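Side-chain contacts in putative P450-like enzyme (Streptomyces himastatinicus ATCC 53653, PDB 5Z9J), which binds a heme b through an axial cysteine and probably acts as a cytochrome P450-type monooxygenase in bacterial secondary metabolism: residues S121-L125 with V126-A130; H214-D218 with G219-N223. All blocks are in the same frame, centred on the assembly; numbering follows the deposited sequence.

Overall arrangement
Both contacts are local, each formed where a single run of chain changes direction, and they lie far apart, with centres about 42 Å from one another and nearest atoms about 27 Å. Contact 1, partly buried, is the junction of edge strand 122-124 with helix 125-130; A130 packs on helix 240-255, F129 on 350-367 and L125 on both, and a carboxylate caps the start of the helix. Contact 2 is a surface feature, a hairpin between helices 208-214 and 224-238. There the polar chemistry is mainly backbone to backbone, charged side chains lie on the outside, and apolar A215, V217 and L222 turn to helix 82-93. Thus the two share no element.

Contact 1 of 2, residues S121-L125 with V126-A130; sequences SQFDL and VAEFA
D124 caps helix 125-130 through the backbone amides of V126 and A127, where edge strand 122-124 of a small antiparallel sheet turns into the helix at 83° between the segment axes. Its carboxylate is placed by CG lying anti to the backbone N (chi1 179°): OD1 accepts from V126 N at 3.0 Å, met from above the carboxylate plane, and OD2 takes a weak bond from A127 N. OD1 also accepts from L393 N, tying the cap to strand 392-396. An alanine at D124 would remove the carboxylate and would probably leave the amides of V126, A127 and L393 without this acceptor.

Backbone bonds continue the turn. D124 O receives E128 N at 2.7 Å, whereas L125 O serves two donors, A130 N at 2.7 Å and, weakly, F129 N; the former bond marks a pi-type turn.

Among apolar contacts, L125 CD1 lies 3.9 Å from F129 CB, the two side chains pointing the same way. E128 CG meets F123 CD1 obliquely at 3.6 Å. A bend at chi2 (-71°) turns the E128 carboxylate back toward the strand, where a water donates to OE2 while accepting from D124 N at 2.7 Å.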
# COMPACT_ATOMS: atom_id res chain seq x y z
N SER A 121 -13.02 -4.87 -26.35
CA SER A 121 -14.30 -5.00 -25.69
C SER A 121 -14.17 -5.78 -24.37
O SER A 121 -15.06 -5.74 -23.51
CB SER A 121 -15.29 -5.66 -26.63
OG SER A 121 -15.04 -7.05 -26.71
N GLN A 122 -13.04 -6.49 -24.23
CA GLN A 122 -12.76 -7.30 -23.05
C GLN A 122 -11.32 -7.10 -22.68
O GLN A 122 -10.47 -7.12 -23.57
CB GLN A 122 -12.99 -8.79 -23.31
CG GLN A 122 -14.38 -9.13 -23.74
CD GLN A 122 -14.50 -10.56 -24.20
OE1 GLN A 122 -13.70 -11.03 -25.00
NE2 GLN A 122 -15.52 -11.25 -23.72
N PHE A 123 -11.04 -6.86 -21.39
CA PHE A 123 -9.64 -6.74 -20.95
C PHE A 123 -9.46 -6.82 -19.45
O PHE A 123 -10.45 -6.91 -18.67
CB PHE A 123 -9.04 -5.43 -21.48
CG PHE A 123 -9.76 -4.19 -21.02
CD1 PHE A 123 -9.31 -3.48 -19.93
CD2 PHE A 123 -10.88 -3.73 -21.70
CE1 PHE A 123 -9.97 -2.34 -19.51
CE2 PHE A 123 -11.53 -2.59 -21.29
CZ PHE A 123 -11.07 -1.90 -20.19
N ASP A 124 -8.20 -6.85 -19.02
CA ASP A 124 -7.91 -6.81 -17.58
C ASP A 124 -7.68 -5.40 -17.09
O ASP A 124 -6.65 -4.76 -17.40
CB ASP A 124 -6.73 -7.70 -17.20
CG ASP A 124 -6.39 -7.66 -15.70
OD1 ASP A 124 -7.22 -7.24 -14.86
OD2 ASP A 124 -5.29 -8.11 -15.35
N LEU A 125 -8.65 -4.92 -16.33
CA LEU A 125 -8.63 -3.57 -15.77
C LEU A 125 -7.40 -3.30 -14.93
O LEU A 125 -6.89 -2.17 -14.91
CB LEU A 125 -9.88 -3.34 -14.91
CG LEU A 125 -10.11 -1.89 -14.47
CD1 LEU A 125 -10.30 -0.98 -15.68
CD2 LEU A 125 -11.29 -1.75 -13.54
N VAL A 126 -6.93 -4.30 -14.19
CA VAL A 126 -5.72 -4.11 -13.39
C VAL A 126 -4.51 -3.94 -14.32
O VAL A 126 -3.76 -2.94 -14.29
CB VAL A 126 -5.48 -5.31 -12.43
CG1 VAL A 126 -4.21 -5.11 -11.65
CG2 VAL A 126 -6.66 -5.45 -11.47
N ALA A 127 -4.31 -4.92 -15.18
CA ALA A 127 -3.11 -4.87 -16.03
C ALA A 127 -3.14 -3.70 -17.02
O ALA A 127 -2.10 -3.14 -17.37
CB ALA A 127 -2.94 -6.17 -16.77
N GLU A 128 -4.32 -3.35 -17.52
CA GLU A 128 -4.40 -2.30 -18.54
C GLU A 128 -4.49 -0.91 -17.92
O GLU A 128 -4.20 0.09 -18.55
CB GLU A 128 -5.61 -2.50 -19.46
CG GLU A 128 -5.69 -3.82 -20.14
CD GLU A 128 -4.66 -4.01 -21.24
OE1 GLU A 128 -4.28 -3.04 -21.94
OE2 GLU A 128 -4.23 -5.16 -21.38
N PHE A 129 -5.01 -0.82 -16.70
CA PHE A 129 -5.36 0.51 -16.23
C PHE A 129 -4.96 0.74 -14.81
O PHE A 129 -4.22 1.69 -14.54
CB PHE A 129 -6.87 0.72 -16.39
CG PHE A 129 -7.33 2.09 -16.00
CD1 PHE A 129 -6.96 3.20 -16.75
CD2 PHE A 129 -8.14 2.28 -14.90
CE1 PHE A 129 -7.38 4.48 -16.42
CE2 PHE A 129 -8.57 3.56 -14.55
CZ PHE A 129 -8.18 4.67 -15.33
N ALA A 130 -5.47 -0.10 -13.89
CA ALA A 130 -5.34 0.22 -12.51
C ALA A 130 -3.91 0.16 -12.02
O ALA A 130 -3.57 0.96 -11.14
CB ALA A 130 -6.27 -0.70 -11.64
O HOH W 1 -5.95 -7.19 -20.55

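Contact 2 of 2, residues H214-D218 with G219-N223; sequences HAEVD and GQKLN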
# COMPACT_ATOMS: atom_id res chain seq x y z
N HIS A 214 19.14 17.98 -2.44
CA HIS A 214 19.46 19.15 -1.62
C HIS A 214 19.12 18.95 -0.13
O HIS A 214 19.70 19.60 0.73
CB HIS A 214 18.77 20.40 -2.14
CG HIS A 214 19.19 20.80 -3.52
ND1 HIS A 214 18.42 20.55 -4.64
CD2 HIS A 214 20.33 21.39 -3.97
CE1 HIS A 214 19.05 21.00 -5.71
NE2 HIS A 214 20.21 21.51 -5.34
N ALA A 215 18.20 18.04 0.17
CA ALA A 215 17.71 17.86 1.54
C ALA A 215 18.82 17.36 2.46
O ALA A 215 19.81 16.80 1.99
CB ALA A 215 16.53 16.92 1.57
N GLU A 216 18.68 17.60 3.77
CA GLU A 216 19.72 17.28 4.76
C GLU A 216 19.19 16.69 6.08
O GLU A 216 18.17 17.12 6.59
CB GLU A 216 20.55 18.54 5.07
CG GLU A 216 21.44 19.03 3.93
CD GLU A 216 22.21 20.30 4.29
OE1 GLU A 216 21.92 20.90 5.35
OE2 GLU A 216 23.12 20.70 3.52
N VAL A 217 19.90 15.70 6.62
CA VAL A 217 19.62 15.17 7.97
C VAL A 217 20.87 15.28 8.85
O VAL A 217 21.96 14.86 8.45
CB VAL A 217 19.15 13.69 7.95
CG1 VAL A 217 17.70 13.58 7.50
CG2 VAL A 217 20.07 12.82 7.07
N ASP A 218 20.68 15.83 10.04
CA ASP A 218 21.78 16.20 10.94
C ASP A 218 22.77 17.09 10.19
O ASP A 218 23.98 16.96 10.36
CB ASP A 218 22.51 14.96 11.49
CG ASP A 218 21.61 14.05 12.30
OD1 ASP A 218 20.95 14.56 13.24
OD2 ASP A 218 21.58 12.83 12.03
N GLY A 219 22.24 18.02 9.40
CA GLY A 219 23.05 19.00 8.70
C GLY A 219 23.86 18.45 7.53
O GLY A 219 24.71 19.16 6.96
N GLN A 220 23.64 17.18 7.20
CA GLN A 220 24.33 16.51 6.11
C GLN A 220 23.33 16.06 5.01
O GLN A 220 22.25 15.57 5.31
CB GLN A 220 25.11 15.30 6.63
CG GLN A 220 26.06 15.48 7.87
CD GLN A 220 26.71 16.87 8.03
OE1 GLN A 220 26.24 17.70 8.80
NE2 GLN A 220 27.82 17.09 7.32
N LYS A 221 23.68 16.25 3.74
CA LYS A 221 22.83 15.76 2.66
C LYS A 221 22.69 14.23 2.66
O LYS A 221 23.48 13.52 3.31
CB LYS A 221 23.37 16.24 1.31
CG LYS A 221 23.38 17.74 1.16
CD LYS A 221 24.24 18.18 -0.02
CE LYS A 221 24.91 19.51 0.28
NZ LYS A 221 26.34 19.40 0.72
N LEU A 222 21.74 13.72 1.89
CA LEU A 222 21.48 12.29 1.86
C LEU A 222 22.43 11.58 0.92
O LEU A 222 22.83 12.11 -0.11
CB LEU A 222 20.05 11.97 1.42
CG LEU A 222 18.88 12.44 2.30
CD1 LEU A 222 18.78 13.93 2.38
CD2 LEU A 222 17.56 11.86 1.79
N ASN A 223 22.76 10.36 1.31
CA ASN A 223 23.56 9.50 0.47
C ASN A 223 22.72 8.64 -0.47
O ASN A 223 21.49 8.75 -0.50
CB ASN A 223 24.46 8.62 1.35
CG ASN A 223 23.69 7.81 2.37
OD1 ASN A 223 22.63 7.24 2.09
ND2 ASN A 223 24.24 7.73 3.57
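V217 N donates to Q220 O at 2.7 Å, with an N-H...O angle of 147°. The same oxygen has E216 CA at 3.1 Å in a CA-H...O contact, so two neighbouring residues of segment 214-218 approach it. The return bond, Q220 N to V217 O, is longer at 3.1 Å.

These reciprocal bonds make V217 and Q220 an antiparallel hydrogen-bonded pair closing a beta hairpin with a two-residue turn, whose strands 216-217 and 220-221 are short and weakly bonded. The type I' turn runs from V217 to Q220 with D218 and G219 at the corners. Both corner residues have positive phi; that of G219 is 72°, which by itself favours glycine.

E216 and K221 lie side by side, pointing the same way, and their CG atoms touch at 3.6 Å. The E216 chain is extended beyond CG (chi2 178°), which carries its carboxylate alongside the lysine: OE2 lies 3.8 Å from K221 CG. The lysine chain bends farther out, at chi3 and chi4, and the charged ends remain beyond salt-bridge range, with 4.5 Å between E216 OE2 and K221 NZ, so any attraction is probably modest.

A215 and L222 supply an apolar patch against L89 of helix 82-93, with L222 also touching I227 and I230 of helix 224-238. L222 CD1 packs against A215 CB at 3.8 Å and also approaches A215 O, a buried oxygen without a hydrogen-bond partner in the model; K221 CA makes a CA-H...O contact with that oxygen.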